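Local structure of ribonucleoside-diphosphate reductase, alpha chain (Actinobacillus ureae ATCC 25976, 6DQX) at residues 299-304 against 354-359; 479-484 against 497-502. The protein probably catalyses the reduction of ribonucleoside diphosphates to deoxyribonucleotides, as the catalytic alpha subunit of a class Id ribonucleotide reductase. One frame throughout, in Å; residues are numbered along the deposited sequence.

In the fold
Contact 1 and contact 2 lie about 22 Å apart, centre to centre, and follow one another along the chain without interleaving. Contact 1 is the more buried: it joins the short helix 300-303 to helix 353-359, the two elements that follow the parallel strands 288-296 and 347-351. Contact 2, farther from the centre of the chain, ties two loops on either side of helix 488-493 and is partly buried. Each turns on one hydroxyl giving a hydrogen bond to one carboxylate oxygen, with a water at the other oxygen. Contact 1 adds Phe300 CB against the tyrosine ring and a lysine salt bridge; in contact 2 backbone N-H groups supply extra donors. His354 and Ile500 pack together, linking the two regions.

Contact 1 of 2, residues 299-304 against 354-359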
ATOM      1  N   TYR A 299     -29.399  34.371   2.044  1.00 14.36           N
ATOM      2  CA  TYR A 299     -30.844  34.436   1.961  1.00 14.89           C
ATOM      3  C   TYR A 299     -31.574  33.970   3.206  1.00 14.36           C
ATOM      4  O   TYR A 299     -32.745  33.609   3.133  1.00 14.46           O
ATOM      5  CB  TYR A 299     -31.296  33.655   0.710  1.00 15.49           C
ATOM      6  CG  TYR A 299     -30.713  34.207  -0.569  1.00 15.83           C
ATOM      7  CD1 TYR A 299     -30.878  35.554  -0.913  1.00 17.47           C
ATOM      8  CD2 TYR A 299     -29.973  33.394  -1.442  1.00 16.18           C
ATOM      9  CE1 TYR A 299     -30.333  36.071  -2.076  1.00 18.20           C
ATOM     10  CE2 TYR A 299     -29.417  33.912  -2.608  1.00 17.05           C
ATOM     11  CZ  TYR A 299     -29.608  35.240  -2.930  1.00 18.29           C
ATOM     12  OH  TYR A 299     -29.069  35.752  -4.090  1.00 20.46           O
ATOM     13  N   PHE A 300     -30.901  33.984   4.359  1.00 14.85           N
ATOM     14  CA  PHE A 300     -31.513  33.522   5.617  1.00 15.67           C
ATOM     15  C   PHE A 300     -32.894  34.129   5.856  1.00 15.77           C
ATOM     16  O   PHE A 300     -33.856  33.412   6.178  1.00 15.65           O
ATOM     17  CB  PHE A 300     -30.607  33.812   6.818  1.00 15.65           C
ATOM     18  CG  PHE A 300     -31.218  33.425   8.138  1.00 15.87           C
ATOM     19  CD1 PHE A 300     -31.357  32.089   8.496  1.00 15.84           C
ATOM     20  CD2 PHE A 300     -31.691  34.400   9.013  1.00 16.14           C
ATOM     21  CE1 PHE A 300     -31.950  31.728   9.698  1.00 16.04           C
ATOM     22  CE2 PHE A 300     -32.276  34.035  10.220  1.00 15.99           C
ATOM     23  CZ  PHE A 300     -32.404  32.709  10.567  1.00 16.16           C
ATOM     24  N   ASP A 301     -32.991  35.435   5.670  1.00 16.67           N
ATOM     25  CA  ASP A 301     -34.258  36.138   5.940  1.00 18.49           C
ATOM     26  C   ASP A 301     -35.374  35.765   4.959  1.00 19.96           C
ATOM     27  O   ASP A 301     -36.556  35.964   5.276  1.00 20.55           O
ATOM     28  CB  ASP A 301     -34.013  37.640   6.046  1.00 19.35           C
ATOM     29  CG  ASP A 301     -33.299  37.993   7.329  1.00 19.64           C
ATOM     30  OD1 ASP A 301     -33.709  37.425   8.347  1.00 19.63           O
ATOM     31  OD2 ASP A 301     -32.340  38.796   7.336  1.00 20.36           O
ATOM     32  N   GLU A 302     -35.006  35.214   3.789  1.00 18.33           N
ATOM     33  CA  GLU A 302     -35.961  34.590   2.890  1.00 18.75           C
ATOM     34  C   GLU A 302     -36.401  33.203   3.297  1.00 17.99           C
ATOM     35  O   GLU A 302     -37.593  32.915   3.227  1.00 19.39           O
ATOM     36  CB  GLU A 302     -35.453  34.513   1.441  1.00 19.32           C
ATOM     37  CG  GLU A 302     -35.154  35.858   0.824  1.00 20.46           C
ATOM     38  CD  GLU A 302     -34.761  35.786  -0.643  1.00 21.21           C
ATOM     39  OE1 GLU A 302     -35.023  34.762  -1.312  1.00 20.87           O
ATOM     40  OE2 GLU A 302     -34.202  36.792  -1.137  1.00 22.65           O
ATOM     41  N   TRP A 303     -35.467  32.314   3.652  1.00 16.33           N
ATOM     42  CA  TRP A 303     -35.830  30.903   3.873  1.00 15.54           C
ATOM     43  C   TRP A 303     -36.021  30.473   5.324  1.00 15.20           C
ATOM     44  O   TRP A 303     -36.489  29.362   5.538  1.00 16.61           O
ATOM     45  CB  TRP A 303     -34.875  29.912   3.146  1.00 14.92           C
ATOM     46  CG  TRP A 303     -33.416  30.060   3.459  1.00 14.64           C
ATOM     47  CD1 TRP A 303     -32.479  30.607   2.652  1.00 14.97           C
ATOM     48  CD2 TRP A 303     -32.716  29.628   4.645  1.00 14.29           C
ATOM     49  NE1 TRP A 303     -31.249  30.571   3.251  1.00 15.02           N
ATOM     50  CE2 TRP A 303     -31.365  29.977   4.477  1.00 14.37           C
ATOM     51  CE3 TRP A 303     -33.102  28.982   5.825  1.00 14.76           C
ATOM     52  CZ2 TRP A 303     -30.390  29.698   5.436  1.00 14.00           C
ATOM     53  CZ3 TRP A 303     -32.129  28.690   6.772  1.00 14.04           C
ATOM     54  CH2 TRP A 303     -30.792  29.068   6.574  1.00 14.19           C
ATOM     55  N   LYS A 304     -35.771  31.355   6.296  1.00 16.42           N
ATOM     56  CA  LYS A 304     -35.809  30.960   7.726  1.00 17.86           C
ATOM     57  C   LYS A 304     -37.144  30.332   8.180  1.00 19.42           C
ATOM     58  O   LYS A 304     -37.139  29.470   9.059  1.00 19.69           O
ATOM     59  CB  LYS A 304     -35.431  32.116   8.646  1.00 17.75           C
ATOM     60  CG  LYS A 304     -36.348  33.325   8.500  1.00 18.84           C
ATOM     61  CD  LYS A 304     -35.913  34.515   9.329  1.00 19.56           C
ATOM     62  CE  LYS A 304     -36.857  35.684   9.088  1.00 20.79           C
ATOM     63  NZ  LYS A 304     -36.214  36.958   9.499  1.00 21.51           N
ATOM     64  N   HIS A 354     -20.485  35.714   5.850  1.00 13.50           N
ATOM     65  CA  HIS A 354     -20.002  37.087   5.742  1.00 14.01           C
ATOM     66  C   HIS A 354     -20.857  37.887   4.750  1.00 14.78           C
ATOM     67  O   HIS A 354     -21.197  39.058   5.011  1.00 15.37           O
ATOM     68  CB  HIS A 354     -18.532  37.128   5.364  1.00 14.16           C
ATOM     69  CG  HIS A 354     -17.870  38.424   5.670  1.00 15.14           C
ATOM     70  ND1 HIS A 354     -16.599  38.725   5.230  1.00 15.33           N
ATOM     71  CD2 HIS A 354     -18.282  39.499   6.396  1.00 15.50           C
ATOM     72  CE1 HIS A 354     -16.255  39.922   5.669  1.00 15.81           C
ATOM     73  NE2 HIS A 354     -17.259  40.416   6.374  1.00 15.50           N
ATOM     74  N   SER A 355     -21.259  37.231   3.655  1.00 15.12           N
ATOM     75  CA  SER A 355     -22.210  37.823   2.729  1.00 15.25           C
ATOM     76  C   SER A 355     -23.498  38.301   3.401  1.00 15.70           C
ATOM     77  O   SER A 355     -23.943  39.425   3.144  1.00 15.34           O
ATOM     78  CB  SER A 355     -22.540  36.890   1.559  1.00 16.22           C
ATOM     79  OG  SER A 355     -21.380  36.682   0.760  1.00 15.26           O
ATOM     80  N   TYR A 356     -24.109  37.444   4.215  1.00 14.97           N
ATOM     81  CA  TYR A 356     -25.292  37.848   4.961  1.00 16.03           C
ATOM     82  C   TYR A 356     -25.007  39.088   5.821  1.00 16.11           C
ATOM     83  O   TYR A 356     -25.805  40.037   5.832  1.00 15.52           O
ATOM     84  CB  TYR A 356     -25.811  36.696   5.825  1.00 16.23           C
ATOM     85  CG  TYR A 356     -26.977  37.085   6.684  1.00 15.62           C
ATOM     86  CD1 TYR A 356     -28.247  37.190   6.144  1.00 16.10           C
ATOM     87  CD2 TYR A 356     -26.803  37.394   8.023  1.00 16.29           C
ATOM     88  CE1 TYR A 356     -29.328  37.576   6.921  1.00 15.69           C
ATOM     89  CE2 TYR A 356     -27.881  37.775   8.810  1.00 16.95           C
ATOM     90  CZ  TYR A 356     -29.142  37.869   8.246  1.00 16.47           C
ATOM     91  OH  TYR A 356     -30.233  38.246   9.011  1.00 17.83           O
ATOM     92  N   LEU A 357     -23.884  39.084   6.537  1.00 16.38           N
ATOM     93  CA  LEU A 357     -23.553  40.224   7.406  1.00 16.08           C
ATOM     94  C   LEU A 357     -23.383  41.487   6.593  1.00 16.89           C
ATOM     95  O   LEU A 357     -23.925  42.541   6.960  1.00 15.96           O
ATOM     96  CB  LEU A 357     -22.317  39.965   8.246  1.00 16.50           C
ATOM     97  CG  LEU A 357     -22.485  38.839   9.262  1.00 16.62           C
ATOM     98  CD1 LEU A 357     -21.189  38.650   9.990  1.00 15.70           C
ATOM     99  CD2 LEU A 357     -23.625  39.093  10.243  1.00 16.47           C
ATOM    100  N   GLN A 358     -22.686  41.381   5.465  1.00 16.77           N
ATOM    101  CA  GLN A 358     -22.483  42.564   4.608  1.00 18.63           C
ATOM    102  C   GLN A 358     -23.752  43.063   3.953  1.00 18.31           C
ATOM    103  O   GLN A 358     -23.936  44.289   3.828  1.00 19.76           O
ATOM    104  CB  GLN A 358     -21.366  42.324   3.587  1.00 17.89           C
ATOM    105  CG  GLN A 358     -19.997  42.326   4.255  1.00 18.25           C
ATOM    106  CD  GLN A 358     -18.866  42.087   3.262  1.00 18.52           C
ATOM    107  OE1 GLN A 358     -19.104  41.624   2.161  1.00 19.00           O
ATOM    108  NE2 GLN A 358     -17.642  42.403   3.656  1.00 18.63           N
ATOM    109  N   ALA A 359     -24.660  42.157   3.594  1.00 18.22           N
ATOM    110  CA  ALA A 359     -25.943  42.561   3.023  1.00 19.14           C
ATOM    111  C   ALA A 359     -26.765  43.366   4.026  1.00 19.56           C
ATOM    112  O   ALA A 359     -27.640  44.136   3.620  1.00 21.04           O
ATOM    113  CB  ALA A 359     -26.751  41.356   2.563  1.00 19.52           C
TER
HETATM  114  O   HOH W   1     -32.846  37.723  10.742  1.00 23.93           O
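Tyr356 carries CG anti to the backbone N (chi1 176°), which sends its ring across the gap towards helix 300-303, while Asp301, with CG anti to its carbonyl carbon, swings its carboxylate round to the end of the tyrosine. Phe300 offers its CB to the contact, and its ring turns off towards helix 367-395. Tyr356 OH donates a hydrogen bond of 2.7 Å to Asp301 OD2. The oxygen is met on its syn side, but the hydroxyl stands 32° out of the carboxylate plane. Seen from the tyrosine, OD2 lies at the ring edge, in plane, and comes within 3.3 Å of Tyr356 CE1; carboxylate and ring are turned 55° against each other. The same CE1 also touches Phe300 CB, at 4.0 Å, an aliphatic contact that approaches the ring obliquely.

The second carboxylate oxygen is held as well. Lys304, three residues on, turns its NZ back to make a 2.8 Å salt bridge with Asp301 OD1, on the anti side and tilted out of the carboxylate plane. A water donates to the same OD1 at 2.6 Å and also to Tyr356 OH, so that water, hydroxyl and carboxylate close a small cycle, its longest bond the 3.2 Å from the water to Tyr356 OH. With a lysine, a water and a hydroxyl sharing its two oxygens, the aspartate is fixed in rotation and probably stays ionised. Lys304 CB sits over one face of the Phe300 ring, 3.6 Å above its plane; that ring also packs on Leu375, Ile376 and Thr379. The contact ties together the helices that follow the parallel-paired strands 288-296 and 347-351, neighbouring strand-to-helix connections of the ribonucleotide reductase barrel domain.

Contact 2 of 2, residues 479-484 against 497-502; sequences SVQHLE and FSEISQ
A single glutamate, Glu499, makes the whole of this contact from its side, pushing its carboxylate into an ST turn at Ser479. In that turn Ser479 OG accepts a hydrogen bond from the backbone N of Gln481, 3.1 Å long and nearly straight at 170°. The same hydroxyl donates to Glu499 OE2 at 2.5 Å, a short bond that uses the syn lone pair of the carboxylate oxygen. Ser479 has OG anti to its backbone N (chi1 175°), a rotation that places the hydroxyl between the Gln481 N-H and the incoming acid. Glu499 reaches it with a chain extended beyond CG.

Gln481 lies alongside, its side chain running past that of Glu499 in the opposite direction, and the amide and carboxylate planes are turned 74° apart. The touching is done by Gln481 CG, 3.3 Å from Glu499 OE2, while the amide nitrogen turns to other partners: Gln481 NE2 donates to the backbone O of Lys491 and to a bridging water.

The other carboxylate oxygen has its own partners. Glu499 OE1 accepts from the backbone N of Thr496, just ahead of its own segment, and from the water. Both oxygens are therefore gripped, which would be expected to favour the charged form. Overlapping the ST turn, Val480 to Leu483 form a type I beta turn, with Val480 and Leu483 packed on Ile473 of helix 467-475. The glutamate thus fastens the loop entering helix 488-493 to the one leaving it. The water completes the link, donating to Glu499 OE1 at 2.7 Å and accepting from the backbone N of Val480 at 2.9 Å.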
ATOM      1  N   SER A 479      -8.011  45.735   0.281  1.00 28.59           N
ATOM      2  CA  SER A 479      -8.443  46.499   1.459  1.00 29.30           C
ATOM      3  C   SER A 479      -9.038  47.838   1.039  1.00 31.24           C
ATOM      4  O   SER A 479      -8.655  48.380   0.002  1.00 31.72           O
ATOM      5  CB  SER A 479      -7.260  46.728   2.393  1.00 27.73           C
ATOM      6  OG  SER A 479      -7.605  47.560   3.489  1.00 28.23           O
ATOM      7  N   VAL A 480      -9.952  48.366   1.861  1.00 29.84           N
ATOM      8  CA  VAL A 480     -10.478  49.732   1.722  1.00 29.92           C
ATOM      9  C   VAL A 480     -10.092  50.630   2.895  1.00 30.84           C
ATOM     10  O   VAL A 480     -10.560  51.763   2.969  1.00 30.99           O
ATOM     11  CB  VAL A 480     -12.030  49.752   1.552  1.00 28.88           C
ATOM     12  CG1 VAL A 480     -12.440  48.971   0.327  1.00 29.24           C
ATOM     13  CG2 VAL A 480     -12.753  49.220   2.783  1.00 29.22           C
ATOM     14  N   GLN A 481      -9.239  50.145   3.807  1.00 33.05           N
ATOM     15  CA  GLN A 481      -8.939  50.877   5.044  1.00 34.58           C
ATOM     16  C   GLN A 481      -8.176  52.178   4.762  1.00 37.79           C
ATOM     17  O   GLN A 481      -8.289  53.155   5.526  1.00 37.89           O
ATOM     18  CB  GLN A 481      -8.158  49.999   6.047  1.00 33.52           C
ATOM     19  CG  GLN A 481      -8.860  48.696   6.458  1.00 33.21           C
ATOM     20  CD  GLN A 481     -10.260  48.924   6.988  1.00 32.62           C
ATOM     21  OE1 GLN A 481     -10.432  49.600   7.996  1.00 34.05           O
ATOM     22  NE2 GLN A 481     -11.266  48.396   6.296  1.00 30.58           N
ATOM     23  N   HIS A 482      -7.415  52.180   3.666  1.00 38.87           N
ATOM     24  CA  HIS A 482      -6.705  53.381   3.191  1.00 40.27           C
ATOM     25  C   HIS A 482      -7.616  54.517   2.665  1.00 41.68           C
ATOM     26  O   HIS A 482      -7.176  55.663   2.623  1.00 43.61           O
ATOM     27  CB  HIS A 482      -5.684  52.993   2.107  1.00 39.25           C
ATOM     28  CG  HIS A 482      -6.309  52.554   0.819  1.00 39.24           C
ATOM     29  ND1 HIS A 482      -6.750  51.265   0.603  1.00 38.80           N
ATOM     30  CD2 HIS A 482      -6.578  53.238  -0.319  1.00 39.61           C
ATOM     31  CE1 HIS A 482      -7.263  51.176  -0.612  1.00 39.34           C
ATOM     32  NE2 HIS A 482      -7.174  52.360  -1.192  1.00 38.73           N
ATOM     33  N   LEU A 483      -8.857  54.216   2.263  1.00 43.53           N
ATOM     34  CA  LEU A 483      -9.713  55.200   1.559  1.00 43.75           C
ATOM     35  C   LEU A 483     -10.350  56.265   2.474  1.00 47.47           C
ATOM     36  O   LEU A 483     -11.325  55.983   3.171  1.00 47.26           O
ATOM     37  CB  LEU A 483     -10.823  54.497   0.761  1.00 42.80           C
ATOM     38  CG  LEU A 483     -10.430  53.563  -0.395  1.00 42.53           C
ATOM     39  CD1 LEU A 483     -11.660  52.852  -0.941  1.00 41.73           C
ATOM     40  CD2 LEU A 483      -9.718  54.315  -1.517  1.00 43.23           C
ATOM     41  N   GLU A 484      -9.829  57.495   2.420  1.00 48.72           N
ATOM     42  CA  GLU A 484     -10.375  58.640   3.189  1.00 49.21           C
ATOM     43  C   GLU A 484     -11.856  58.956   2.907  1.00 46.85           C
ATOM     44  O   GLU A 484     -12.550  59.486   3.774  1.00 45.18           O
ATOM     45  CB  GLU A 484      -9.544  59.908   2.935  1.00 52.80           C
ATOM     46  CG  GLU A 484      -8.127  59.881   3.494  1.00 56.64           C
ATOM     47  CD  GLU A 484      -7.271  61.015   2.944  1.00 60.96           C
ATOM     48  OE1 GLU A 484      -6.916  60.971   1.745  1.00 62.53           O
ATOM     49  OE2 GLU A 484      -6.955  61.955   3.704  1.00 63.26           O
ATOM     50  N   PHE A 497     -10.275  39.446   5.713  1.00 23.10           N
ATOM     51  CA  PHE A 497      -9.968  38.361   6.676  1.00 22.86           C
ATOM     52  C   PHE A 497      -8.726  38.742   7.514  1.00 23.71           C
ATOM     53  O   PHE A 497      -8.735  38.649   8.749  1.00 22.48           O
ATOM     54  CB  PHE A 497      -9.724  37.048   5.907  1.00 22.94           C
ATOM     55  CG  PHE A 497      -9.740  35.772   6.739  1.00 23.09           C
ATOM     56  CD1 PHE A 497      -9.851  35.744   8.134  1.00 22.95           C
ATOM     57  CD2 PHE A 497      -9.620  34.551   6.075  1.00 24.26           C
ATOM     58  CE1 PHE A 497      -9.865  34.538   8.827  1.00 22.88           C
ATOM     59  CE2 PHE A 497      -9.619  33.345   6.768  1.00 24.18           C
ATOM     60  CZ  PHE A 497      -9.739  33.332   8.147  1.00 23.21           C
ATOM     61  N   SER A 498      -7.668  39.200   6.842  1.00 25.00           N
ATOM     62  CA  SER A 498      -6.425  39.594   7.528  1.00 25.92           C
ATOM     63  C   SER A 498      -6.585  40.765   8.532  1.00 23.85           C
ATOM     64  O   SER A 498      -5.866  40.835   9.531  1.00 25.87           O
ATOM     65  CB  SER A 498      -5.331  39.932   6.500  1.00 27.78           C
ATOM     66  OG  SER A 498      -5.683  41.058   5.726  1.00 29.56           O
ATOM     67  N   GLU A 499      -7.516  41.666   8.260  1.00 24.14           N
ATOM     68  CA  GLU A 499      -7.778  42.835   9.114  1.00 24.35           C
ATOM     69  C   GLU A 499      -8.729  42.564  10.288  1.00 23.19           C
ATOM     70  O   GLU A 499      -8.880  43.401  11.184  1.00 21.55           O
ATOM     71  CB  GLU A 499      -8.333  43.971   8.243  1.00 26.05           C
ATOM     72  CG  GLU A 499      -7.291  44.546   7.278  1.00 28.62           C
ATOM     73  CD  GLU A 499      -7.881  45.361   6.124  1.00 30.29           C
ATOM     74  OE1 GLU A 499      -9.095  45.235   5.807  1.00 30.26           O
ATOM     75  OE2 GLU A 499      -7.098  46.119   5.496  1.00 31.05           O
ATOM     76  N   ILE A 500      -9.392  41.409  10.269  1.00 21.63           N
ATOM     77  CA  ILE A 500     -10.397  41.052  11.262  1.00 20.99           C
ATOM     78  C   ILE A 500      -9.730  40.414  12.479  1.00 20.75           C
ATOM     79  O   ILE A 500      -8.698  39.744  12.370  1.00 22.14           O
ATOM     80  CB  ILE A 500     -11.499  40.156  10.609  1.00 20.04           C
ATOM     81  CG1 ILE A 500     -12.391  41.019   9.716  1.00 19.97           C
ATOM     82  CG2 ILE A 500     -12.366  39.456  11.650  1.00 20.46           C
ATOM     83  CD1 ILE A 500     -13.254  40.287   8.718  1.00 20.23           C
ATOM     84  N   SER A 501     -10.313  40.658  13.650  1.00 20.56           N
ATOM     85  CA  SER A 501      -9.910  40.009  14.882  1.00 21.27           C
ATOM     86  C   SER A 501     -10.046  38.500  14.764  1.00 19.88           C
ATOM     87  O   SER A 501     -11.145  37.995  14.539  1.00 19.04           O
ATOM     88  CB  SER A 501     -10.805  40.455  16.046  1.00 21.78           C
ATOM     89  OG  SER A 501     -10.536  39.657  17.190  1.00 23.00           O
ATOM     90  N   GLN A 502      -8.936  37.794  14.911  1.00 20.05           N
ATOM     91  CA  GLN A 502      -8.955  36.327  14.853  1.00 19.69           C
ATOM     92  C   GLN A 502      -9.568  35.747  16.113  1.00 18.34           C
ATOM     93  O   GLN A 502     -10.145  34.639  16.078  1.00 16.12           O
ATOM     94  CB  GLN A 502      -7.558  35.761  14.593  1.00 20.04           C
ATOM     95  CG  GLN A 502      -6.928  36.335  13.334  1.00 20.30           C
ATOM     96  CD  GLN A 502      -7.762  36.050  12.091  1.00 21.02           C
ATOM     97  OE1 GLN A 502      -7.972  34.881  11.736  1.00 22.05           O
ATOM     98  NE2 GLN A 502      -8.210  37.102  11.405  1.00 18.78           N
TER
HETATM   99  O   HOH W   2     -10.628  46.561   4.001  1.00 24.76           O